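Local coordinates for histone-lysine N-methyltransferase SETMAR (Homo sapiens, PDB 3F2K), which methylates histone H3 and, through the mariner transposase domain described here, binds DNA and takes part in double-strand break repair, at residues 34-39 / 162-167; 127-132 / 149-154. One frame throughout, in Å; residues are numbered along the deposited sequence. Where two conformers were deposited one is given.

Both contacts belong to the RNase H-like core of the mariner transposase domain, and they share one magnesium ion through Asp38 and Asp130. Contact 1 sits near the centre of the chain and sets helix 163-176 against the central strand 34-43; it is buried, with a water inside it and the metal at one end. Contact 2 lies farther out and is partly buried, joining strand 126-128 to the edge strand 150-151 by parallel backbone pairing and apolar side chains. Strands 34-43 and 126-128 are sheet neighbours, so the two contacts touch: Val35 O lies 2.9 Å from Leu128 N, a probable hydrogen bond. Contact 2 is nested inside the chain loop that contact 1 closes.

Contact 1: residues 34-39 / 162-167; sequences IVTCDE and LPTNYH. With MG (magnesium ion), chain D.
Thr164, in the first turn of helix 163-176, presses on the backbone and side chains of strand 34-39, and here the packing is tight. Its OG1 lies 3.2 Å from Cys37 C, and its CB meets Asp38 CB at 3.5 Å. The same hydroxyl is hydrogen-bonded to Trp79 NE1, while its CG2 lies alongside Asp38 CB. Beside it a water also joins helix start and strand, donating to Thr36 OG1 (2.6 Å) and Cys37 O and accepting from Thr164 N. Thr36 OG1 is also hydrogen-bonded to Leu128 O of the next strand.

Towards the magnesium ion the interface becomes wetter. Asp38 holds CG anti to its backbone N (chi1 -158°), which swings the carboxylate across Leu162 at about a right angle, Leu162 CD2 standing 3.5 Å from Asp38 OD2. Asp38 OD1 binds the metal at 2.2 Å; Asp130 OD2 and four waters complete six ligands. Asp38 OD2 instead accepts from one of the metal's waters and from Asn165 ND2 (3.1 Å, 164°), which meets it nearly along its C-O axis; Asp38 OD2 lies close to the Asn165 amide plane, carboxylate and amide planes 53° apart.

Asn165, separated from Asp130 by 34 residues, probably stands where active mariner transposases carry the third aspartate of their DD34D motif. Two aspartates on the metal, one taking an amide N-H, are consistent with the partly retained nuclease and lost transposase activity.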
loop_
_atom_site.group_PDB
_atom_site.type_symbol
_atom_site.label_atom_id
_atom_site.label_comp_id
_atom_site.label_asym_id
_atom_site.label_seq_id
_atom_site.Cartn_x
_atom_site.Cartn_y
_atom_site.Cartn_z
ATOM N N ILE A 34 -10.622 -0.501 -4.169
ATOM C CA ILE A 34 -9.225 -0.046 -3.872
ATOM C C ILE A 34 -8.188 -1.126 -4.053
ATOM O O ILE A 34 -8.383 -2.254 -3.580
ATOM C CB ILE A 34 -9.091 0.539 -2.427
ATOM C CG1 ILE A 34 -9.803 1.873 -2.343
ATOM C CG2 ILE A 34 -7.536 0.836 -2.107
ATOM C CD1 ILE A 34 -9.991 2.430 -0.924
ATOM N N VAL A 35 -7.119 -0.783 -4.768
ATOM C CA VAL A 35 -5.865 -1.516 -4.789
ATOM C C VAL A 35 -4.879 -0.569 -4.052
ATOM O O VAL A 35 -4.879 0.599 -4.315
ATOM C CB VAL A 35 -5.356 -1.725 -6.231
ATOM C CG1 VAL A 35 -3.980 -2.317 -6.192
ATOM C CG2 VAL A 35 -6.299 -2.804 -6.944
ATOM N N THR A 36 -4.062 -1.110 -3.177
ATOM C CA THR A 36 -3.153 -0.290 -2.452
ATOM C C THR A 36 -1.768 -0.918 -2.327
ATOM O O THR A 36 -1.599 -2.187 -2.361
ATOM C CB THR A 36 -3.775 0.064 -1.038
ATOM O OG1 THR A 36 -3.131 1.225 -0.489
ATOM C CG2 THR A 36 -3.760 -1.112 -0.058
ATOM N N CYS A 37 -0.776 -0.075 -2.051
ATOM C CA CYS A 37 0.589 -0.591 -2.008
ATOM C C CYS A 37 1.460 0.294 -1.177
ATOM O O CYS A 37 1.041 1.391 -0.810
ATOM C CB CYS A 37 1.156 -0.641 -3.423
ATOM S SG CYS A 37 1.473 0.962 -4.147
ATOM N N ASP A 38 2.674 -0.202 -0.937
ATOM C CA ASP A 38 3.746 0.560 -0.341
ATOM C C ASP A 38 5.020 -0.256 -0.463
ATOM O O ASP A 38 5.019 -1.505 -0.619
ATOM C CB ASP A 38 3.468 0.915 1.156
ATOM C CG ASP A 38 4.295 2.141 1.638
ATOM O OD1 ASP A 38 4.763 2.908 0.757
ATOM O OD2 ASP A 38 4.433 2.302 2.857
ATOM N N GLU A 39 6.096 0.470 -0.285
ATOM C CA GLU A 39 7.465 -0.082 -0.306
ATOM C C GLU A 39 7.934 -0.165 1.152
ATOM O O GLU A 39 7.624 0.704 2.008
ATOM C CB GLU A 39 8.374 0.848 -1.134
ATOM C CG GLU A 39 8.158 0.826 -2.693
ATOM C CD GLU A 39 7.049 1.808 -3.170
ATOM O OE1 GLU A 39 6.427 2.478 -2.337
ATOM O OE2 GLU A 39 6.876 1.920 -4.402
ATOM N N LEU A 162 -2.326 5.067 5.101
ATOM C CA LEU A 162 -1.832 4.266 3.965
ATOM C C LEU A 162 -1.950 2.821 4.465
ATOM O O LEU A 162 -1.169 2.417 5.284
ATOM C CB LEU A 162 -0.346 4.657 3.700
ATOM C CG LEU A 162 0.332 4.137 2.452
ATOM C CD1 LEU A 162 -0.374 4.619 1.140
ATOM C CD2 LEU A 162 1.836 4.547 2.488
ATOM N N PRO A 163 -2.945 2.058 4.028
ATOM C CA PRO A 163 -3.127 0.743 4.658
ATOM C C PRO A 163 -1.965 -0.262 4.606
ATOM O O PRO A 163 -1.859 -1.098 5.511
ATOM C CB PRO A 163 -4.413 0.169 4.001
ATOM C CG PRO A 163 -5.158 1.452 3.487
ATOM C CD PRO A 163 -3.999 2.370 3.016
ATOM N N THR A 164 -1.114 -0.225 3.569
ATOM C CA THR A 164 -0.043 -1.170 3.551
ATOM C C THR A 164 0.848 -0.895 4.758
ATOM O O THR A 164 1.374 -1.812 5.378
ATOM C CB THR A 164 0.777 -1.089 2.270
ATOM O OG1 THR A 164 -0.137 -1.230 1.170
ATOM C CG2 THR A 164 1.862 -2.194 2.226
ATOM N N ASN A 165 0.981 0.385 5.077
ATOM C CA ASN A 165 1.857 0.755 6.177
ATOM C C ASN A 165 1.208 0.490 7.565
ATOM O O ASN A 165 1.803 -0.222 8.393
ATOM C CB ASN A 165 2.252 2.218 5.986
ATOM C CG ASN A 165 3.523 2.514 6.657
ATOM O OD1 ASN A 165 3.530 2.782 7.839
ATOM N ND2 ASN A 165 4.614 2.442 5.908
ATOM N N TYR A 166 0.002 0.998 7.803
ATOM C CA TYR A 166 -0.612 0.862 9.141
ATOM C C TYR A 166 -1.138 -0.561 9.467
ATOM O O TYR A 166 -1.245 -0.944 10.633
ATOM C CB TYR A 166 -1.668 1.909 9.423
ATOM C CG TYR A 166 -2.980 1.804 8.657
ATOM C CD1 TYR A 166 -3.877 0.694 8.865
ATOM C CD2 TYR A 166 -3.343 2.781 7.730
ATOM C CE1 TYR A 166 -5.109 0.648 8.205
ATOM C CE2 TYR A 166 -4.552 2.748 7.069
ATOM C CZ TYR A 166 -5.405 1.665 7.272
ATOM O OH TYR A 166 -6.563 1.679 6.561
ATOM N N HIS A 167 -1.358 -1.362 8.418
ATOM C CA HIS A 167 -1.903 -2.709 8.587
ATOM C C HIS A 167 -0.879 -3.783 8.231
ATOM O O HIS A 167 -0.347 -4.484 9.135
ATOM C CB HIS A 167 -3.181 -2.906 7.727
ATOM C CG HIS A 167 -3.863 -4.208 7.999
ATOM N ND1 HIS A 167 -4.328 -4.526 9.267
ATOM C CD2 HIS A 167 -4.193 -5.250 7.188
ATOM C CE1 HIS A 167 -4.861 -5.754 9.227
ATOM N NE2 HIS A 167 -4.808 -6.196 7.974
HETATM MG MG MG D . 5.999 4.693 1.079
HETATM O O HOH W 1 -1.049 1.322 1.100
HETATM O O HOH W 2 5.341 4.695 3.183
HETATM O O HOH W 3 6.529 4.746 -1.014
HETATM O O HOH W 4 7.569 3.435 1.400
HETATM O O HOH W 5 7.273 6.413 1.360
#

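Contact 2: residues 127-132 / 149-154; sequences LLHDNA and YEVLPH. With MG (magnesium ion), chain D.
Leu127 O receives two groups from segment 149-154: Leu152 N makes a nearly straight hydrogen bond to it (2.9 Å, 176°), and Val151 CA adds a CA-H...O contact at 3.5 Å. Together with Leu127 N bonding to Glu150 O at 2.8 Å, this pairs Leu127 with Val151 in a short parallel bridge. Leu128 CD2 meets Leu152 CD2 at 4.0 Å, and Val151 CG1 reaches His129 CE1 at 3.8 Å, the side chains at about a right angle. A water bridges the two segments, accepting from His129 N and donating to Leu152 O.

His154 has its ring anti to the backbone N (chi1 -170°), which lays CD2 against Leu128 CD1 (3.8 Å) and ND1 near Asp130 CA (3.9 Å). Putting an alanine at His154 would probably open a gap there and leave Leu128 and the Asp130 backbone less firmly backed, beside the residue whose OD2 binds magnesium (2.0 Å).

Asp130 OD1 accepts from Ala132 N in an Asx turn in the loop after strand 126-128. Leu144 of helix 140-147 packs on Leu127 and Val151, Leu21 of helix 8-27 touches Leu152, and strand 34-43 flanks strand 126-128, Val35 meeting Leu127 and Ile34 meeting Leu128.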
loop_
_atom_site.group_PDB
_atom_site.type_symbol
_atom_site.label_atom_id
_atom_site.label_comp_id
_atom_site.label_asym_id
_atom_site.label_seq_id
_atom_site.Cartn_x
_atom_site.Cartn_y
_atom_site.Cartn_z
ATOM N N LEU A 127 -6.310 3.248 -7.290
ATOM C CA LEU A 127 -5.047 2.948 -6.615
ATOM C C LEU A 127 -4.840 3.956 -5.483
ATOM O O LEU A 127 -5.016 5.190 -5.690
ATOM C CB LEU A 127 -3.884 3.014 -7.626
ATOM C CG LEU A 127 -2.536 2.798 -6.996
ATOM C CD1 LEU A 127 -2.398 1.367 -6.356
ATOM C CD2 LEU A 127 -1.486 2.982 -8.094
ATOM N N LEU A 128 -4.491 3.429 -4.288
ATOM C CA LEU A 128 -4.108 4.275 -3.133
ATOM C C LEU A 128 -2.641 3.995 -2.865
ATOM O O LEU A 128 -2.252 2.906 -2.467
ATOM C CB LEU A 128 -4.913 3.793 -1.920
ATOM C CG LEU A 128 -4.700 4.488 -0.552
ATOM C CD1 LEU A 128 -4.430 5.900 -0.655
ATOM C CD2 LEU A 128 -5.937 4.012 0.392
ATOM N N HIS A 129 -1.831 5.016 -3.101
ATOM C CA HIS A 129 -0.424 4.915 -2.881
ATOM C C HIS A 129 0.119 6.305 -2.486
ATOM O O HIS A 129 -0.516 7.325 -2.720
ATOM C CB HIS A 129 0.337 4.271 -4.099
ATOM C CG HIS A 129 0.396 5.053 -5.383
ATOM N ND1 HIS A 129 -0.354 6.175 -5.701
ATOM C CD2 HIS A 129 1.116 4.776 -6.506
ATOM C CE1 HIS A 129 -0.070 6.559 -6.937
ATOM N NE2 HIS A 129 0.829 5.738 -7.434
ATOM N N ASP A 130 1.300 6.306 -1.900
ATOM C CA ASP A 130 1.848 7.552 -1.355
ATOM C C ASP A 130 2.570 8.346 -2.446
ATOM O O ASP A 130 2.590 7.939 -3.624
ATOM C CB ASP A 130 2.667 7.293 -0.060
ATOM C CG ASP A 130 3.952 6.511 -0.288
ATOM O OD1 ASP A 130 4.511 6.510 -1.416
ATOM O OD2 ASP A 130 4.464 5.916 0.714
ATOM N N ASN A 131 3.096 9.508 -2.085
ATOM C CA ASN A 131 3.669 10.377 -3.105
ATOM C C ASN A 131 5.155 10.188 -3.380
ATOM O O ASN A 131 5.825 11.142 -3.823
ATOM C CB ASN A 131 3.362 11.811 -2.714
ATOM C CG ASN A 131 4.251 12.309 -1.574
ATOM O OD1 ASN A 131 5.082 11.561 -1.002
ATOM N ND2 ASN A 131 4.133 13.591 -1.281
ATOM N N ALA A 132 5.693 9.005 -3.105
ATOM C CA ALA A 132 7.074 8.663 -3.485
ATOM C C ALA A 132 7.297 9.097 -4.950
ATOM O O ALA A 132 6.368 9.015 -5.767
ATOM C CB ALA A 132 7.383 7.189 -3.303
ATOM N N TYR A 149 -6.912 3.069 -14.286
ATOM C CA TYR A 149 -6.839 3.293 -12.774
ATOM C C TYR A 149 -7.090 4.740 -12.406
ATOM O O TYR A 149 -6.430 5.649 -12.913
ATOM C CB TYR A 149 -5.469 2.837 -12.185
ATOM C CG TYR A 149 -5.271 1.351 -12.025
ATOM C CD1 TYR A 149 -5.192 0.761 -10.752
ATOM C CD2 TYR A 149 -5.054 0.510 -13.160
ATOM C CE1 TYR A 149 -5.014 -0.601 -10.599
ATOM C CE2 TYR A 149 -4.892 -0.864 -13.020
ATOM C CZ TYR A 149 -4.895 -1.421 -11.718
ATOM O OH TYR A 149 -4.725 -2.764 -11.566
ATOM N N GLU A 150 -8.101 4.991 -11.553
ATOM C CA GLU A 150 -8.161 6.246 -10.869
ATOM C C GLU A 150 -7.097 6.242 -9.734
ATOM O O GLU A 150 -6.764 5.184 -9.196
ATOM C CB GLU A 150 -9.566 6.418 -10.275
ATOM C CG GLU A 150 -9.692 7.697 -9.529
ATOM C CD GLU A 150 -11.013 7.804 -8.704
ATOM O OE1 GLU A 150 -11.937 6.978 -8.897
ATOM O OE2 GLU A 150 -11.020 8.751 -7.856
ATOM N N VAL A 151 -6.555 7.421 -9.411
ATOM C CA VAL A 151 -5.681 7.508 -8.223
ATOM C C VAL A 151 -6.410 8.276 -7.124
ATOM O O VAL A 151 -6.943 9.373 -7.350
ATOM C CB VAL A 151 -4.313 8.149 -8.540
ATOM C CG1 VAL A 151 -3.425 8.240 -7.230
ATOM C CG2 VAL A 151 -3.531 7.236 -9.565
ATOM N N LEU A 152 -6.416 7.683 -5.924
ATOM C CA LEU A 152 -7.083 8.285 -4.784
ATOM C C LEU A 152 -6.198 9.426 -4.215
ATOM O O LEU A 152 -4.929 9.312 -4.200
ATOM C CB LEU A 152 -7.421 7.191 -3.764
ATOM C CG LEU A 152 -8.550 7.361 -2.776
ATOM C CD1 LEU A 152 -9.924 7.501 -3.507
ATOM C CD2 LEU A 152 -8.494 6.214 -1.734
ATOM N N PRO A 153 -6.827 10.576 -3.902
ATOM C CA PRO A 153 -6.128 11.641 -3.242
ATOM C C PRO A 153 -5.448 11.044 -1.973
ATOM O O PRO A 153 -6.067 10.264 -1.266
ATOM C CB PRO A 153 -7.299 12.613 -2.809
ATOM C CG PRO A 153 -8.362 12.334 -3.855
ATOM C CD PRO A 153 -8.268 10.890 -4.110
ATOM N N HIS A 154 -4.212 11.413 -1.721
ATOM C CA HIS A 154 -3.510 10.967 -0.484
ATOM C C HIS A 154 -2.656 12.115 0.047
ATOM O O HIS A 154 -1.898 12.707 -0.718
ATOM C CB HIS A 154 -2.565 9.796 -0.768
ATOM C CG HIS A 154 -2.030 9.184 0.496
ATOM N ND1 HIS A 154 -0.751 9.416 0.957
ATOM C CD2 HIS A 154 -2.646 8.450 1.444
ATOM C CE1 HIS A 154 -0.580 8.775 2.108
ATOM N NE2 HIS A 154 -1.714 8.187 2.428
HETATM MG MG MG D . 5.999 4.693 1.079
HETATM O O HOH W 6 -3.125 7.473 -3.977
HETATM O O HOH W 3 6.529 4.746 -1.014
HETATM O O HOH W 5 7.273 6.413 1.360
HETATM O O HOH W 4 7.569 3.435 1.400
HETATM O O HOH W 2 5.341 4.695 3.183
#